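Local coordinates for protein myosin IE heavy chain (Dictyostelium discoideum, PDB 1LKX) that binds actin and hydrolyses ATP in an actin-activated cycle as a single-headed myosin motor of the first class, and may move membranes relative to actin, at residues Q90-Q95 with K378-G383; L80-Y85 with M115-F120. One frame throughout, in Å; residues are numbered along the deposited sequence.

Interaction 1. Residues Q90-Q95 with K378-G383; sequences QSQENQ and KGPVIG. Unlike the reference sequence in segment 378-383: Pro380 (reference Thr).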
loop_
_atom_site.group_PDB
_atom_site.type_symbol
_atom_site.label_atom_id
_atom_site.label_comp_id
_atom_site.label_asym_id
_atom_site.label_seq_id
_atom_site.Cartn_x
_atom_site.Cartn_y
_atom_site.Cartn_z
ATOM N N GLN A 90 -8.203 26.061 3.368
ATOM C CA GLN A 90 -8.136 27.242 2.535
ATOM C C GLN A 90 -8.877 27.101 1.197
ATOM O O GLN A 90 -9.911 27.725 0.990
ATOM C CB GLN A 90 -6.662 27.605 2.312
ATOM C CG GLN A 90 -6.385 29.083 2.427
ATOM C CD GLN A 90 -7.105 29.885 1.357
ATOM O OE1 GLN A 90 -7.433 31.059 1.560
ATOM N NE2 GLN A 90 -7.345 29.259 0.205
ATOM N N SER A 91 -8.358 26.277 0.298
ATOM C CA SER A 91 -8.966 26.082 -1.017
ATOM C C SER A 91 -10.250 25.255 -0.992
ATOM O O SER A 91 -10.994 25.207 -1.971
ATOM C CB SER A 91 -7.961 25.403 -1.943
ATOM O OG SER A 91 -7.666 24.090 -1.488
ATOM N N GLN A 92 -10.495 24.587 0.125
ATOM C CA GLN A 92 -11.678 23.756 0.274
ATOM C C GLN A 92 -11.707 22.654 -0.783
ATOM O O GLN A 92 -12.774 22.175 -1.179
ATOM C CB GLN A 92 -12.939 24.614 0.175
ATOM C CG GLN A 92 -14.153 24.004 0.858
ATOM C CD GLN A 92 -14.005 23.950 2.367
ATOM O OE1 GLN A 92 -13.048 23.379 2.892
ATOM N NE2 GLN A 92 -14.958 24.548 3.075
ATOM N N GLU A 93 -10.522 22.253 -1.231
ATOM C CA GLU A 93 -10.387 21.198 -2.233
ATOM C C GLU A 93 -9.815 19.936 -1.583
ATOM O O GLU A 93 -9.267 19.989 -0.487
ATOM C CB GLU A 93 -9.437 21.642 -3.346
ATOM C CG GLU A 93 -9.661 23.047 -3.862
ATOM C CD GLU A 93 -8.688 23.408 -4.978
ATOM O OE1 GLU A 93 -7.455 23.278 -4.780
ATOM O OE2 GLU A 93 -9.159 23.821 -6.060
ATOM N N ASN A 94 -9.921 18.808 -2.272
ATOM C CA ASN A 94 -9.393 17.551 -1.756
ATOM C C ASN A 94 -7.877 17.454 -1.834
ATOM O O ASN A 94 -7.264 17.883 -2.806
ATOM C CB ASN A 94 -9.981 16.383 -2.528
ATOM C CG ASN A 94 -11.449 16.219 -2.288
ATOM O OD1 ASN A 94 -12.070 15.347 -2.872
ATOM N ND2 ASN A 94 -12.017 17.054 -1.421
ATOM N N GLN A 95 -7.280 16.868 -0.805
ATOM C CA GLN A 95 -5.834 16.690 -0.745
ATOM C C GLN A 95 -5.568 15.194 -0.701
ATOM O O GLN A 95 -6.446 14.411 -0.340
ATOM C CB GLN A 95 -5.270 17.311 0.528
ATOM C CG GLN A 95 -5.751 18.709 0.827
ATOM C CD GLN A 95 -5.362 19.697 -0.248
ATOM O OE1 GLN A 95 -4.181 19.996 -0.445
ATOM N NE2 GLN A 95 -6.359 20.212 -0.957
ATOM N N LYS A 378 -21.633 16.177 3.287
ATOM C CA LYS A 378 -20.741 16.154 2.143
ATOM C C LYS A 378 -19.686 17.199 2.473
ATOM O O LYS A 378 -20.021 18.265 2.974
ATOM C CB LYS A 378 -21.488 16.540 0.867
ATOM C CG LYS A 378 -20.583 16.774 -0.339
ATOM C CD LYS A 378 -19.853 18.134 -0.263
ATOM C CE LYS A 378 -18.526 18.155 -1.042
ATOM N NZ LYS A 378 -18.689 17.939 -2.509
ATOM N N GLY A 379 -18.418 16.907 2.202
ATOM C CA GLY A 379 -17.378 17.869 2.508
ATOM C C GLY A 379 -16.056 17.546 1.862
ATOM O O GLY A 379 -15.975 16.590 1.097
ATOM N N PRO A 380 -15.000 18.327 2.145
ATOM C CA PRO A 380 -13.671 18.095 1.567
ATOM C C PRO A 380 -13.041 16.861 2.175
ATOM O O PRO A 380 -13.357 16.495 3.300
ATOM C CB PRO A 380 -12.911 19.366 1.918
ATOM C CG PRO A 380 -13.479 19.705 3.242
ATOM C CD PRO A 380 -14.975 19.484 3.055
ATOM N N VAL A 381 -12.149 16.230 1.424
ATOM C CA VAL A 381 -11.481 15.008 1.852
ATOM C C VAL A 381 -9.959 15.053 1.754
ATOM O O VAL A 381 -9.392 15.755 0.916
ATOM C CB VAL A 381 -11.955 13.835 0.994
ATOM C CG1 VAL A 381 -11.195 12.578 1.344
ATOM C CG2 VAL A 381 -13.426 13.638 1.195
ATOM N N ILE A 382 -9.294 14.307 2.624
ATOM C CA ILE A 382 -7.848 14.230 2.570
ATOM C C ILE A 382 -7.501 12.755 2.482
ATOM O O ILE A 382 -7.638 12.022 3.451
ATOM C CB ILE A 382 -7.180 14.823 3.811
ATOM C CG1 ILE A 382 -7.232 16.344 3.760
ATOM C CG2 ILE A 382 -5.744 14.383 3.869
ATOM C CD1 ILE A 382 -6.419 17.003 4.847
ATOM N N GLY A 383 -7.071 12.317 1.307
ATOM C CA GLY A 383 -6.722 10.923 1.138
ATOM C C GLY A 383 -5.283 10.655 1.519
ATOM O O GLY A 383 -4.429 11.528 1.428
#
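Gln95 and Ile382 pair as neighbours on two parallel strands, Gln95 using both its backbone groups: its N donates to Val381 O (2.9 Å), and its O accepts from Gly383 N (2.7 Å). The touching parts, 92-95 and 380-383, point within 6° of each other. On the face they share, the methylenes of Gln95 lie against the ethyl branch of Ile382, with Gln95 CB 3.9 Å from Ile382 CG1. A bend at chi2 (-62°) folds the Gln95 chain back, so that its amide NE2 donates to Glu93 O at 3.0 Å, approaching above the carbonyl plane, while OE1 accepts from His583 on strand 581-588. Glutamine suits this buried place because its chain is apolar at the root and its amide can both give and take a hydrogen bond. Beta-branched Ile382 suits a strand. Further back, the carboxamide oxygen of Gln92 comes to the CG side of the Pro380 ring, OE1 3.7 Å from Pro380 CG; Gln92 itself takes positive phi as the chain leaves helix 77-91. The contact joins strands 95-100 and 381-386 of the mixed sheet at the core of the myosin motor domain; 581-588 lies on the other side of 95-100, the strand leading to the P-loop.

Interaction 2. Residues L80-Y85 with M115-F120; sequences LANDAY and MQFLTF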
loop_
_atom_site.group_PDB
_atom_site.type_symbol
_atom_site.label_atom_id
_atom_site.label_comp_id
_atom_site.label_asym_id
_atom_site.label_seq_id
_atom_site.Cartn_x
_atom_site.Cartn_y
_atom_site.Cartn_z
ATOM N N LEU A 80 4.116 18.334 6.646
ATOM C CA LEU A 80 3.430 17.918 5.442
ATOM C C LEU A 80 1.944 17.846 5.745
ATOM O O LEU A 80 1.120 18.387 5.010
ATOM C CB LEU A 80 3.953 16.551 4.994
ATOM C CG LEU A 80 3.806 16.200 3.509
ATOM C CD1 LEU A 80 2.404 15.691 3.199
ATOM C CD2 LEU A 80 4.144 17.450 2.684
ATOM N N ALA A 81 1.606 17.185 6.846
ATOM C CA ALA A 81 0.211 17.059 7.248
ATOM C C ALA A 81 -0.379 18.443 7.446
ATOM O O ALA A 81 -1.464 18.730 6.951
ATOM C CB ALA A 81 0.100 16.256 8.541
ATOM N N ASN A 82 0.341 19.295 8.175
ATOM C CA ASN A 82 -0.124 20.648 8.427
ATOM C C ASN A 82 -0.410 21.379 7.114
ATOM O O ASN A 82 -1.431 22.054 6.995
ATOM C CB ASN A 82 0.902 21.422 9.258
ATOM C CG ASN A 82 0.436 22.838 9.601
ATOM O OD1 ASN A 82 0.710 23.807 8.876
ATOM N ND2 ASN A 82 -0.283 22.958 10.708
ATOM N N ASP A 83 0.470 21.254 6.127
ATOM C CA ASP A 83 0.227 21.923 4.863
ATOM C C ASP A 83 -1.020 21.348 4.214
ATOM O O ASP A 83 -1.886 22.092 3.753
ATOM C CB ASP A 83 1.402 21.745 3.907
ATOM C CG ASP A 83 1.171 22.438 2.556
ATOM O OD1 ASP A 83 1.980 22.234 1.621
ATOM O OD2 ASP A 83 0.183 23.194 2.427
ATOM N N ALA A 84 -1.118 20.021 4.178
ATOM C CA ALA A 84 -2.276 19.355 3.571
ATOM C C ALA A 84 -3.579 19.855 4.171
ATOM O O ALA A 84 -4.509 20.209 3.452
ATOM C CB ALA A 84 -2.170 17.843 3.749
ATOM N N TYR A 85 -3.629 19.887 5.497
ATOM C CA TYR A 85 -4.808 20.335 6.224
ATOM C C TYR A 85 -5.138 21.775 5.931
ATOM O O TYR A 85 -6.235 22.079 5.505
ATOM C CB TYR A 85 -4.587 20.181 7.714
ATOM C CG TYR A 85 -5.805 20.484 8.529
ATOM C CD1 TYR A 85 -7.021 19.859 8.250
ATOM C CD2 TYR A 85 -5.753 21.384 9.585
ATOM C CE1 TYR A 85 -8.152 20.128 9.003
ATOM C CE2 TYR A 85 -6.868 21.659 10.339
ATOM C CZ TYR A 85 -8.063 21.030 10.041
ATOM O OH TYR A 85 -9.191 21.312 10.758
ATOM N N MET A 115 -2.020 10.658 10.022
ATOM C CA MET A 115 -3.377 10.658 10.550
ATOM C C MET A 115 -3.374 11.230 11.961
ATOM O O MET A 115 -4.113 12.171 12.251
ATOM C CB MET A 115 -3.948 9.258 10.566
ATOM C CG MET A 115 -4.600 8.895 9.279
ATOM S SD MET A 115 -5.543 7.426 9.548
ATOM C CE MET A 115 -4.331 6.085 8.983
ATOM N N GLN A 116 -2.536 10.663 12.832
ATOM C CA GLN A 116 -2.427 11.144 14.205
ATOM C C GLN A 116 -2.494 12.672 14.237
ATOM O O GLN A 116 -3.235 13.241 15.028
ATOM C CB GLN A 116 -1.106 10.679 14.841
ATOM C CG GLN A 116 -0.742 11.459 16.102
ATOM C CD GLN A 116 0.665 11.187 16.611
ATOM O OE1 GLN A 116 1.640 11.205 15.851
ATOM N NE2 GLN A 116 0.780 10.952 17.913
ATOM N N PHE A 117 -1.721 13.327 13.373
ATOM C CA PHE A 117 -1.702 14.787 13.323
ATOM C C PHE A 117 -3.051 15.368 12.920
ATOM O O PHE A 117 -3.642 16.157 13.666
ATOM C CB PHE A 117 -0.638 15.274 12.336
ATOM C CG PHE A 117 -0.584 16.770 12.196
ATOM C CD1 PHE A 117 0.256 17.530 13.012
ATOM C CD2 PHE A 117 -1.385 17.425 11.261
ATOM C CE1 PHE A 117 0.299 18.918 12.897
ATOM C CE2 PHE A 117 -1.349 18.810 11.139
ATOM C CZ PHE A 117 -0.506 19.559 11.958
ATOM N N LEU A 118 -3.516 14.988 11.731
ATOM C CA LEU A 118 -4.790 15.461 11.220
ATOM C C LEU A 118 -5.880 15.216 12.258
ATOM O O LEU A 118 -6.571 16.132 12.688
ATOM C CB LEU A 118 -5.141 14.728 9.919
ATOM C CG LEU A 118 -4.258 14.939 8.690
ATOM C CD1 LEU A 118 -4.915 14.358 7.469
ATOM C CD2 LEU A 118 -4.030 16.418 8.488
ATOM N N THR A 119 -6.021 13.962 12.660
ATOM C CA THR A 119 -7.013 13.572 13.648
ATOM C C THR A 119 -6.582 14.060 15.021
ATOM O O THR A 119 -6.282 13.266 15.906
ATOM C CB THR A 119 -7.167 12.042 13.668
ATOM O OG1 THR A 119 -8.282 11.693 14.478
ATOM C CG2 THR A 119 -5.924 11.371 14.223
ATOM N N PHE A 120 -6.535 15.378 15.182
ATOM C CA PHE A 120 -6.126 16.002 16.437
ATOM C C PHE A 120 -6.205 17.513 16.284
ATOM O O PHE A 120 -6.936 18.182 17.011
ATOM C CB PHE A 120 -4.697 15.618 16.813
ATOM C CG PHE A 120 -4.235 16.217 18.117
ATOM C CD1 PHE A 120 -4.357 15.512 19.310
ATOM C CD2 PHE A 120 -3.689 17.497 18.156
ATOM C CE1 PHE A 120 -3.941 16.074 20.522
ATOM C CE2 PHE A 120 -3.273 18.064 19.364
ATOM C CZ PHE A 120 -3.401 17.345 20.548
#
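Two helices at the ends of the P-loop strand meet here: helix 77-91 precedes strand 95-100, and helix 107-121 follows the nucleotide-binding loop. Their short segments cross at -43° with axes 9.4 Å apart; at the crossing stands Ala81, small enough for a neighbouring helix to carry a phenylalanine ring against it, its methyl meeting Phe117 at CD2. The Phe117 side chain extends with CG anti to its own backbone N (chi1 178°), which carries the ring across to the first turn of the other segment; there CZ packs on the Asn82 CB methylene at 3.6 Å. Strand 95-100, the loop after it and helix 107-121 form the strand-loop-helix of the P-loop NTPases, with the ATP-binding residues 101-108 in the loop and helix start; helix 77-91 packs against that helix. Beside the ring, Leu118 sends its CD2 methyl 3.9 Å from Tyr85 CB and 4.1 Å from Ala81 CB, so one branched side chain fills the groove between residues a helical turn apart. That same methyl lies at the edge of the Phe117 ring, in its plane. Tyr85 adds apolar bulk at its root, while its hydroxyl bonds to the carbonyl of Gly172. Phe117 also meets the ring of Tyr78.

Overall arrangement
Helix 77-91 serves both contacts: its middle turns pack on helix 107-121 in interaction 2, and the chain beyond its C-terminal end joins the sheet in interaction 1. The centres lie 13 Å apart, yet the two meet directly. Gln95 CG rests 3.3 Å from Ala84 O, and Ile382 bridges to both helices, its CG2 being 3.7 Å from Leu118 CD1 and its CD1 3.9 Å from Tyr85 CA. Ile382 thus ties the sheet of interaction 1 to the helix pair of interaction 2. Neither contact forms the nucleotide site; the side chain of Phe117 is about 13 Å from the bound ADP, whose phosphate-binding loop connects strand 95-100 to helix 107-121.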